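Local structure of iron-binding protein (Staphylococcus epidermidis, 4M7O) at residues D112-Y120 against D179-K188; I150-Q161 against D265-Y276. The protein probably binds iron, perhaps as a chelate, as a solute-binding protein of the periplasmic type serving an uptake system. All coordinates share one frame; numbering follows the deposited sequence.

Contact 1: D112-Y120 against D179-K188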
loop_
_atom_site.group_PDB
_atom_site.type_symbol
_atom_site.label_atom_id
_atom_site.label_comp_id
_atom_site.label_asym_id
_atom_site.label_seq_id
_atom_site.Cartn_x
_atom_site.Cartn_y
_atom_site.Cartn_z
ATOM N N ASP A 112 10.052 -0.145 -1.869
ATOM C CA ASP A 112 8.814 0.195 -1.180
ATOM C C ASP A 112 8.253 1.514 -1.728
ATOM O O ASP A 112 8.724 2.593 -1.364
ATOM C CB ASP A 112 9.100 0.342 0.319
ATOM C CG ASP A 112 7.836 0.433 1.157
ATOM O OD1 ASP A 112 6.730 0.153 0.642
ATOM O OD2 ASP A 112 7.956 0.773 2.351
ATOM N N ALA A 113 7.243 1.439 -2.593
ATOM C CA ALA A 113 6.694 2.656 -3.209
ATOM C C ALA A 113 5.882 3.471 -2.206
ATOM O O ALA A 113 4.979 2.942 -1.555
ATOM C CB ALA A 113 5.845 2.310 -4.417
ATOM N N GLN A 114 6.197 4.760 -2.085
ATOM C CA GLN A 114 5.445 5.643 -1.196
ATOM C C GLN A 114 4.706 6.753 -1.952
ATOM O O GLN A 114 4.381 7.785 -1.382
ATOM C CB GLN A 114 6.359 6.232 -0.119
ATOM C CG GLN A 114 6.702 5.252 1.024
ATOM C CD GLN A 114 5.468 4.756 1.797
ATOM O OE1 GLN A 114 4.660 5.553 2.321
ATOM N NE2 GLN A 114 5.327 3.430 1.880
ATOM N N SER A 115 4.446 6.520 -3.237
ATOM C CA SER A 115 3.633 7.414 -4.056
ATOM C C SER A 115 3.069 6.653 -5.252
ATOM O O SER A 115 3.446 5.518 -5.506
ATOM C CB SER A 115 4.466 8.575 -4.577
ATOM O OG SER A 115 5.339 8.105 -5.583
ATOM N N ILE A 116 2.172 7.283 -5.997
ATOM C CA ILE A 116 1.611 6.643 -7.178
ATOM C C ILE A 116 2.687 6.501 -8.254
ATOM O O ILE A 116 2.818 5.451 -8.875
ATOM C CB ILE A 116 0.405 7.439 -7.709
ATOM C CG1 ILE A 116 -0.735 7.393 -6.688
ATOM C CG2 ILE A 116 -0.057 6.910 -9.043
ATOM C CD1 ILE A 116 -1.871 8.356 -6.995
ATOM N N ASP A 117 3.470 7.556 -8.466
ATOM C CA ASP A 117 4.532 7.506 -9.466
ATOM C C ASP A 117 5.608 6.455 -9.157
ATOM O O ASP A 117 6.185 5.872 -10.072
ATOM C CB ASP A 117 5.157 8.885 -9.673
ATOM C CG ASP A 117 4.330 9.760 -10.606
ATOM O OD1 ASP A 117 4.487 9.614 -11.840
ATOM O OD2 ASP A 117 3.519 10.582 -10.114
ATOM N N GLU A 118 5.870 6.215 -7.876
ATOM C CA GLU A 118 6.869 5.238 -7.486
ATOM C C GLU A 118 6.314 3.844 -7.718
ATOM O O GLU A 118 7.055 2.910 -7.995
ATOM C CB GLU A 118 7.275 5.434 -6.024
ATOM C CG GLU A 118 8.289 6.555 -5.802
ATOM C CD GLU A 118 8.477 6.896 -4.334
ATOM O OE1 GLU A 118 8.710 8.087 -4.024
ATOM O OE2 GLU A 118 8.391 5.976 -3.489
ATOM N N THR A 119 4.995 3.711 -7.605
ATOM C CA THR A 119 4.339 2.448 -7.901
ATOM C C THR A 119 4.539 2.109 -9.378
ATOM O O THR A 119 4.892 0.974 -9.716
ATOM C CB THR A 119 2.843 2.511 -7.570
ATOM O OG1 THR A 119 2.683 2.769 -6.170
ATOM C CG2 THR A 119 2.151 1.197 -7.931
ATOM N N TYR A 120 4.324 3.096 -10.246
ATOM C CA TYR A 120 4.556 2.933 -11.674
ATOM C C TYR A 120 6.003 2.545 -11.894
ATOM O O TYR A 120 6.293 1.694 -12.739
ATOM C CB TYR A 120 4.261 4.233 -12.434
ATOM C CG TYR A 120 2.825 4.708 -12.363
ATOM C CD1 TYR A 120 1.776 3.827 -12.109
ATOM C CD2 TYR A 120 2.517 6.046 -12.563
ATOM C CE1 TYR A 120 0.449 4.282 -12.048
ATOM C CE2 TYR A 120 1.209 6.507 -12.503
ATOM C CZ TYR A 120 0.182 5.627 -12.250
ATOM O OH TYR A 120 -1.103 6.118 -12.202
ATOM N N ASP A 179 6.042 12.677 2.082
ATOM C CA ASP A 179 6.817 11.486 1.721
ATOM C C ASP A 179 6.121 10.196 2.139
ATOM O O ASP A 179 6.776 9.195 2.418
ATOM C CB ASP A 179 8.229 11.522 2.320
ATOM C CG ASP A 179 9.040 12.709 1.840
ATOM O OD1 ASP A 179 8.731 13.243 0.754
ATOM O OD2 ASP A 179 9.992 13.100 2.550
ATOM N N THR A 180 4.795 10.210 2.186
ATOM C CA THR A 180 4.055 8.980 2.469
ATOM C C THR A 180 3.043 8.726 1.377
ATOM O O THR A 180 2.621 9.653 0.677
ATOM C CB THR A 180 3.305 9.037 3.803
ATOM O OG1 THR A 180 2.348 10.106 3.754
ATOM C CG2 THR A 180 4.281 9.237 4.986
ATOM N N PHE A 181 2.639 7.467 1.253
ATOM C CA PHE A 181 1.674 7.075 0.248
ATOM C C PHE A 181 0.349 7.763 0.514
ATOM O O PHE A 181 -0.278 8.296 -0.402
ATOM C CB PHE A 181 1.516 5.551 0.210
ATOM C CG PHE A 181 1.246 5.013 -1.167
ATOM C CD1 PHE A 181 0.267 5.575 -1.962
ATOM C CD2 PHE A 181 1.999 3.977 -1.684
ATOM C CE1 PHE A 181 0.012 5.092 -3.236
ATOM C CE2 PHE A 181 1.753 3.495 -2.965
ATOM C CZ PHE A 181 0.756 4.061 -3.739
ATOM N N PHE A 182 -0.076 7.782 1.770
ATOM C CA PHE A 182 -1.325 8.462 2.095
ATOM C C PHE A 182 -1.264 9.942 1.754
ATOM O O PHE A 182 -2.284 10.526 1.384
ATOM C CB PHE A 182 -1.693 8.262 3.562
ATOM C CG PHE A 182 -1.888 6.819 3.937
ATOM C CD1 PHE A 182 -2.688 5.999 3.160
ATOM C CD2 PHE A 182 -1.260 6.279 5.051
ATOM C CE1 PHE A 182 -2.865 4.651 3.481
ATOM C CE2 PHE A 182 -1.434 4.935 5.382
ATOM C CZ PHE A 182 -2.242 4.126 4.598
ATOM N N ASN A 183 -0.088 10.559 1.871
ATOM C CA ASN A 183 0.006 11.986 1.566
ATOM C C ASN A 183 -0.079 12.238 0.074
ATOM O O ASN A 183 -0.706 13.201 -0.353
ATOM C CB ASN A 183 1.265 12.643 2.138
ATOM C CG ASN A 183 1.358 14.113 1.783
ATOM O OD1 ASN A 183 0.720 14.956 2.417
ATOM N ND2 ASN A 183 2.153 14.428 0.761
ATOM N N ASP A 184 0.542 11.366 -0.717
ATOM C CA ASP A 184 0.500 11.542 -2.163
ATOM C C ASP A 184 -0.922 11.374 -2.676
ATOM O O ASP A 184 -1.353 12.095 -3.585
ATOM C CB ASP A 184 1.438 10.574 -2.879
ATOM C CG ASP A 184 1.502 10.836 -4.375
ATOM O OD1 ASP A 184 1.632 12.013 -4.770
ATOM O OD2 ASP A 184 1.409 9.871 -5.159
HETATM N N MSE A 185 -1.658 10.437 -2.081
HETATM C CA MSE A 185 -3.054 10.228 -2.472
HETATM C C MSE A 185 -3.874 11.491 -2.208
HETATM O O MSE A 185 -4.594 11.963 -3.089
HETATM C CB MSE A 185 -3.653 9.010 -1.763
HETATM C CG MSE A 185 -2.999 7.694 -2.157
HETATM SE SE MSE A 185 -3.926 6.160 -1.382
HETATM C CE MSE A 185 -2.549 5.563 -0.165
ATOM N N LEU A 186 -3.746 12.042 -1.006
ATOM C CA LEU A 186 -4.378 13.315 -0.676
ATOM C C LEU A 186 -4.072 14.393 -1.708
ATOM O O LEU A 186 -4.977 15.097 -2.161
ATOM C CB LEU A 186 -3.932 13.802 0.703
ATOM C CG LEU A 186 -4.445 12.987 1.889
ATOM C CD1 LEU A 186 -3.903 13.539 3.222
ATOM C CD2 LEU A 186 -5.966 12.987 1.882
ATOM N N GLU A 187 -2.801 14.527 -2.079
ATOM C CA GLU A 187 -2.412 15.596 -2.993
ATOM C C GLU A 187 -3.013 15.381 -4.376
ATOM O O GLU A 187 -3.418 16.336 -5.031
ATOM C CB GLU A 187 -0.892 15.749 -3.055
ATOM C CG GLU A 187 -0.264 16.217 -1.740
ATOM C CD GLU A 187 1.214 16.551 -1.884
ATOM O OE1 GLU A 187 1.783 16.279 -2.968
ATOM O OE2 GLU A 187 1.805 17.083 -0.915
ATOM N N LYS A 188 -3.098 14.127 -4.803
ATOM C CA LYS A 188 -3.719 13.804 -6.087
ATOM C C LYS A 188 -5.213 14.106 -6.064
ATOM O O LYS A 188 -5.803 14.457 -7.085
ATOM C CB LYS A 188 -3.480 12.332 -6.454
ATOM C CG LYS A 188 -2.306 12.103 -7.387
ATOM C CD LYS A 188 -1.079 12.858 -6.909
ATOM C CE LYS A 188 0.075 12.733 -7.886
ATOM N NZ LYS A 188 1.309 13.349 -7.319
HETATM O O HOH W 1 1.537 5.833 3.856
HETATM O O HOH W 2 2.423 10.257 -7.481
#
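Asp179 brings its backbone O to 3.9 Å from Gln114 CB, where the two loops meet. Thr180, the N-cap of helix 181-188, lends OG1 to Asn183 N and is also hydrogen-bonded to Gly177 O. At Phe181 the backbone N donates to Gln114 OE1 (3.0 Å), reaching the amide oxygen from above its carbonyl plane; the bend of the glutamine chain at chi2 turns OE1 back to this helix start. The Phe181 ring lies with one face on the Ser115 backbone, while Ala113 O (3.2 Å from CD2) and Thr119 OG1 (3.4 Å from CZ) stand at its edge. Helix 116-129 follows strand 106-110 of the parallel sheet and helix 181-188 lies between strands 174-176 and 192-193 of the mixed sheet, consistent with the two lobes of a periplasmic binding protein; their short segments pass 10.7 Å apart at 111°. Asp184, with CG anti to the backbone N (chi1 -175°), extends OD2 to the first turn of helix 116-129: Ile116 N donates to it at 2.8 Å and almost straight, 175°. The carboxylate thus binds a helix N-terminus just after Ser115, itself an N-cap through Glu118 N. Lys188 NZ pairs with Asp184 OD1 on its syn lone pair (2.9 Å), which would balance the charge, and Lys188 CG packs on Ile116 CD1 at 3.8 Å.

Contact 2: I150-Q161 against D265-Y276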
loop_
_atom_site.group_PDB
_atom_site.type_symbol
_atom_site.label_atom_id
_atom_site.label_comp_id
_atom_site.label_asym_id
_atom_site.label_seq_id
_atom_site.Cartn_x
_atom_site.Cartn_y
_atom_site.Cartn_z
ATOM N N ILE A 150 -10.321 8.638 -11.449
ATOM C CA ILE A 150 -10.679 8.992 -10.068
ATOM C C ILE A 150 -10.315 10.450 -9.733
ATOM O O ILE A 150 -11.128 11.190 -9.160
ATOM C CB ILE A 150 -10.012 8.050 -9.023
ATOM C CG1 ILE A 150 -10.322 6.581 -9.318
ATOM C CG2 ILE A 150 -10.454 8.412 -7.605
ATOM C CD1 ILE A 150 -11.790 6.269 -9.520
ATOM N N ILE A 151 -9.092 10.849 -10.080
ATOM C CA ILE A 151 -8.650 12.232 -9.915
ATOM C C ILE A 151 -9.616 13.183 -10.598
ATOM O O ILE A 151 -9.993 14.210 -10.033
ATOM C CB ILE A 151 -7.232 12.444 -10.489
ATOM C CG1 ILE A 151 -6.205 11.641 -9.683
ATOM C CG2 ILE A 151 -6.872 13.924 -10.513
ATOM C CD1 ILE A 151 -4.793 11.755 -10.211
ATOM N N ASN A 152 -10.030 12.841 -11.812
ATOM C CA ASN A 152 -10.974 13.688 -12.537
ATOM C C ASN A 152 -12.407 13.648 -12.004
ATOM O O ASN A 152 -13.224 14.476 -12.368
ATOM C CB ASN A 152 -10.951 13.383 -14.037
ATOM C CG ASN A 152 -9.866 14.145 -14.761
ATOM O OD1 ASN A 152 -10.039 15.319 -15.089
ATOM N ND2 ASN A 152 -8.741 13.489 -15.013
ATOM N N SER A 153 -12.708 12.696 -11.132
ATOM C CA SER A 153 -14.049 12.604 -10.570
ATOM C C SER A 153 -14.206 13.524 -9.365
ATOM O O SER A 153 -15.285 13.605 -8.785
ATOM C CB SER A 153 -14.339 11.172 -10.139
ATOM O OG SER A 153 -13.519 10.822 -9.039
ATOM N N VAL A 154 -13.166 14.260 -9.033
ATOM C CA VAL A 154 -13.224 15.184 -7.915
ATOM C C VAL A 154 -13.927 16.449 -8.352
ATOM O O VAL A 154 -13.528 17.073 -9.288
ATOM C CB VAL A 154 -11.821 15.542 -7.415
ATOM C CG1 VAL A 154 -11.868 16.657 -6.389
ATOM C CG2 VAL A 154 -11.128 14.316 -6.853
ATOM N N PRO A 155 -14.962 16.836 -7.641
ATOM C CA PRO A 155 -15.765 18.005 -8.058
ATOM C C PRO A 155 -14.940 19.290 -8.259
ATOM O O PRO A 155 -14.195 19.687 -7.356
ATOM C CB PRO A 155 -16.763 18.185 -6.905
ATOM C CG PRO A 155 -16.868 16.826 -6.280
ATOM C CD PRO A 155 -15.500 16.195 -6.424
ATOM N N LYS A 156 -15.088 19.918 -9.429
ATOM C CA LYS A 156 -14.290 21.084 -9.832
ATOM C C LYS A 156 -14.274 22.189 -8.781
ATOM O O LYS A 156 -13.218 22.742 -8.453
ATOM C CB LYS A 156 -14.789 21.640 -11.170
ATOM N N HIS A 157 -15.450 22.504 -8.254
ATOM C CA HIS A 157 -15.546 23.401 -7.119
ATOM C C HIS A 157 -15.771 22.575 -5.860
ATOM O O HIS A 157 -16.687 21.750 -5.802
ATOM C CB HIS A 157 -16.680 24.412 -7.314
ATOM N N HIS A 158 -14.917 22.787 -4.865
ATOM C CA HIS A 158 -15.076 22.153 -3.560
ATOM C C HIS A 158 -14.378 22.987 -2.491
ATOM O O HIS A 158 -13.443 23.732 -2.790
ATOM C CB HIS A 158 -14.514 20.731 -3.575
ATOM C CG HIS A 158 -13.049 20.667 -3.875
ATOM N ND1 HIS A 158 -12.082 20.845 -2.908
ATOM C CD2 HIS A 158 -12.387 20.452 -5.036
ATOM C CE1 HIS A 158 -10.886 20.735 -3.460
ATOM N NE2 HIS A 158 -11.043 20.498 -4.749
ATOM N N LYS A 159 -14.839 22.877 -1.249
ATOM C CA LYS A 159 -14.198 23.594 -0.152
ATOM C C LYS A 159 -12.852 22.947 0.166
ATOM O O LYS A 159 -12.762 21.733 0.324
ATOM C CB LYS A 159 -15.101 23.615 1.085
ATOM N N LYS A 160 -11.805 23.763 0.230
ATOM C CA LYS A 160 -10.469 23.295 0.587
ATOM C C LYS A 160 -10.469 22.543 1.920
ATOM O O LYS A 160 -10.570 23.149 2.986
ATOM C CB LYS A 160 -9.504 24.485 0.648
ATOM C CG LYS A 160 -10.188 25.852 0.560
ATOM N N GLN A 161 -10.351 21.222 1.863
ATOM C CA GLN A 161 -10.519 20.401 3.062
ATOM C C GLN A 161 -9.228 19.817 3.621
ATOM O O GLN A 161 -8.421 19.254 2.872
ATOM C CB GLN A 161 -11.504 19.268 2.794
ATOM C CG GLN A 161 -12.956 19.710 2.780
ATOM C CD GLN A 161 -13.876 18.560 2.491
ATOM O OE1 GLN A 161 -14.849 18.327 3.211
ATOM N NE2 GLN A 161 -13.562 17.812 1.435
ATOM N N ASP A 265 -6.005 2.372 -8.105
ATOM C CA ASP A 265 -7.105 3.282 -8.408
ATOM C C ASP A 265 -8.281 3.010 -7.471
ATOM O O ASP A 265 -8.988 3.932 -7.058
ATOM C CB ASP A 265 -7.542 3.158 -9.871
ATOM C CG ASP A 265 -8.182 1.813 -10.177
ATOM O OD1 ASP A 265 -7.466 0.798 -10.121
ATOM O OD2 ASP A 265 -9.397 1.770 -10.476
ATOM N N GLU A 266 -8.474 1.744 -7.117
ATOM C CA GLU A 266 -9.550 1.380 -6.212
ATOM C C GLU A 266 -9.282 1.959 -4.819
ATOM O O GLU A 266 -10.183 2.517 -4.189
ATOM C CB GLU A 266 -9.738 -0.138 -6.203
ATOM C CG GLU A 266 -9.999 -0.694 -7.608
ATOM C CD GLU A 266 -9.996 -2.217 -7.680
ATOM O OE1 GLU A 266 -9.859 -2.868 -6.617
ATOM O OE2 GLU A 266 -10.130 -2.762 -8.806
ATOM N N GLY A 267 -8.041 1.865 -4.357
ATOM C CA GLY A 267 -7.659 2.470 -3.092
ATOM C C GLY A 267 -7.845 3.975 -3.108
ATOM O O GLY A 267 -8.407 4.548 -2.169
ATOM N N LEU A 268 -7.393 4.620 -4.182
ATOM C CA LEU A 268 -7.569 6.061 -4.327
ATOM C C LEU A 268 -9.045 6.429 -4.331
ATOM O O LEU A 268 -9.428 7.468 -3.787
ATOM C CB LEU A 268 -6.909 6.559 -5.614
ATOM C CG LEU A 268 -6.851 8.077 -5.787
ATOM C CD1 LEU A 268 -5.886 8.664 -4.777
ATOM C CD2 LEU A 268 -6.433 8.456 -7.191
ATOM N N LYS A 269 -9.872 5.582 -4.938
ATOM C CA LYS A 269 -11.310 5.841 -4.995
ATOM C C LYS A 269 -11.950 5.783 -3.618
ATOM O O LYS A 269 -12.863 6.558 -3.316
ATOM C CB LYS A 269 -12.010 4.831 -5.904
ATOM C CG LYS A 269 -13.489 5.147 -6.134
ATOM C CD LYS A 269 -14.160 4.026 -6.915
ATOM C CE LYS A 269 -15.614 4.344 -7.192
ATOM N NZ LYS A 269 -16.235 3.271 -8.037
ATOM N N ASP A 270 -11.486 4.854 -2.792
ATOM C CA ASP A 270 -12.004 4.718 -1.432
ATOM C C ASP A 270 -11.764 6.000 -0.664
ATOM O O ASP A 270 -12.674 6.539 -0.043
ATOM C CB ASP A 270 -11.332 3.547 -0.707
ATOM C CG ASP A 270 -11.846 2.203 -1.177
ATOM O OD1 ASP A 270 -12.849 2.183 -1.923
ATOM O OD2 ASP A 270 -11.262 1.164 -0.789
ATOM N N LEU A 271 -10.526 6.478 -0.730
ATOM C CA LEU A 271 -10.119 7.716 -0.074
ATOM C C LEU A 271 -10.926 8.904 -0.595
ATOM O O LEU A 271 -11.322 9.783 0.173
ATOM C CB LEU A 271 -8.618 7.949 -0.280
ATOM C CG LEU A 271 -7.869 8.592 0.888
ATOM C CD1 LEU A 271 -8.043 7.754 2.141
ATOM C CD2 LEU A 271 -6.395 8.738 0.554
ATOM N N ARG A 272 -11.187 8.918 -1.899
ATOM C CA ARG A 272 -11.983 9.977 -2.509
ATOM C C ARG A 272 -13.396 10.044 -1.923
ATOM O O ARG A 272 -13.899 11.126 -1.599
ATOM C CB ARG A 272 -12.067 9.767 -4.024
ATOM C CG ARG A 272 -12.862 10.853 -4.740
ATOM C CD ARG A 272 -13.890 10.262 -5.675
ATOM N NE ARG A 272 -14.767 11.299 -6.214
ATOM C CZ ARG A 272 -15.852 11.752 -5.594
ATOM N NH1 ARG A 272 -16.594 12.700 -6.153
ATOM N NH2 ARG A 272 -16.195 11.254 -4.413
ATOM N N ASP A 273 -14.029 8.883 -1.778
ATOM C CA ASP A 273 -15.405 8.822 -1.303
ATOM C C ASP A 273 -15.517 9.110 0.198
ATOM O O ASP A 273 -16.619 9.301 0.705
ATOM C CB ASP A 273 -16.052 7.468 -1.655
ATOM C CG ASP A 273 -16.187 7.241 -3.173
ATOM O OD1 ASP A 273 -16.046 8.205 -3.958
ATOM O OD2 ASP A 273 -16.448 6.084 -3.579
ATOM N N ASP A 274 -14.385 9.140 0.910
ATOM C CA ASP A 274 -14.379 9.533 2.324
ATOM C C ASP A 274 -14.185 11.042 2.480
ATOM O O ASP A 274 -14.583 11.638 3.482
ATOM C CB ASP A 274 -13.288 8.787 3.099
ATOM C CG ASP A 274 -13.639 7.327 3.353
ATOM O OD1 ASP A 274 -14.823 6.960 3.225
ATOM O OD2 ASP A 274 -12.728 6.544 3.694
ATOM N N ILE A 275 -13.576 11.651 1.470
ATOM C CA ILE A 275 -13.266 13.071 1.487
ATOM C C ILE A 275 -14.404 13.855 0.834
ATOM O O ILE A 275 -14.769 14.943 1.279
ATOM C CB ILE A 275 -11.939 13.329 0.743
ATOM C CG1 ILE A 275 -10.785 12.659 1.495
ATOM C CG2 ILE A 275 -11.668 14.812 0.603
ATOM C CD1 ILE A 275 -9.483 12.667 0.737
ATOM N N TYR A 276 -14.979 13.277 -0.211
ATOM C CA TYR A 276 -16.053 13.917 -0.945
ATOM C C TYR A 276 -17.316 13.058 -0.873
ATOM O O TYR A 276 -17.505 12.148 -1.678
ATOM C CB TYR A 276 -15.610 14.176 -2.394
ATOM C CG TYR A 276 -14.309 14.962 -2.481
ATOM C CD1 TYR A 276 -14.286 16.327 -2.238
ATOM C CD2 TYR A 276 -13.105 14.336 -2.788
ATOM C CE1 TYR A 276 -13.104 17.052 -2.302
ATOM C CE2 TYR A 276 -11.916 15.062 -2.858
ATOM C CZ TYR A 276 -11.926 16.419 -2.611
ATOM O OH TYR A 276 -10.765 17.159 -2.669
#
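Ile150 is a knob in a hole formed by Asp265, Leu268, Lys269 and Arg272. Its CG2 rests 3.8 Å from Lys269 CA and its CD1 3.9 Å from Lys269 CB, the two side chains crossing at about a right angle. Leu268 CD2 closes on Ile150 CB at 4.0 Å. Val154 CG1 sits over the Tyr276 ring face, 27° off the normal, a CH-pi contact, and the tyrosine turns its edge to the face of His158 in a T-shaped pair with planes at 70°. With CG between backbone N and carbonyl carbon (chi1 61°), His158 swings its ring toward the tyrosine. Further out, Arg272 NH1 donates to Ser153 O (3.1 Å); that oxygen lies in the guanidinium plane, although the donor stands above the carbonyl plane. Arg272 NE adds weak bonds to Ser153 O and OG, and NH2 a salt bridge to Asp273 OD1. The extended Gln161 reaches with NE2 to Ile275 O (3.1 Å), while its OE1 accepts from Arg248. The contact thus fastens the end of helix 133-152 and the following loop against the C-terminal helix 264-275. Tyr276 OH is hydrogen-bonded to Leu189 O, just after helix 181-188, which lies beside Leu268 and Leu271; Ile275 meets Ile216 on strand 216-219.

The two contacts have centres about 15 Å apart and adjoin through helix 181-188, where Leu186 packs on Ile275 and the Lys188 backbone on Ile151. Along the chain their segments alternate, 112-120, 150-161, 179-188, 265-276, so the two contacts cross along the chain. Segment 112-120 comes right after strand 106-110, at the edge of the five-stranded parallel sheet; segment 150-161 leads into strand 162-168 of the mixed sheet. Contact 1 lies about 9 Å from the chain centre, contact 2 about 18 Å. Helix 133-152, running on through 153-161, is consistent with the long helix connecting the lobes of iron-type (class III) binding proteins, and both contacts pack other parts around that connection.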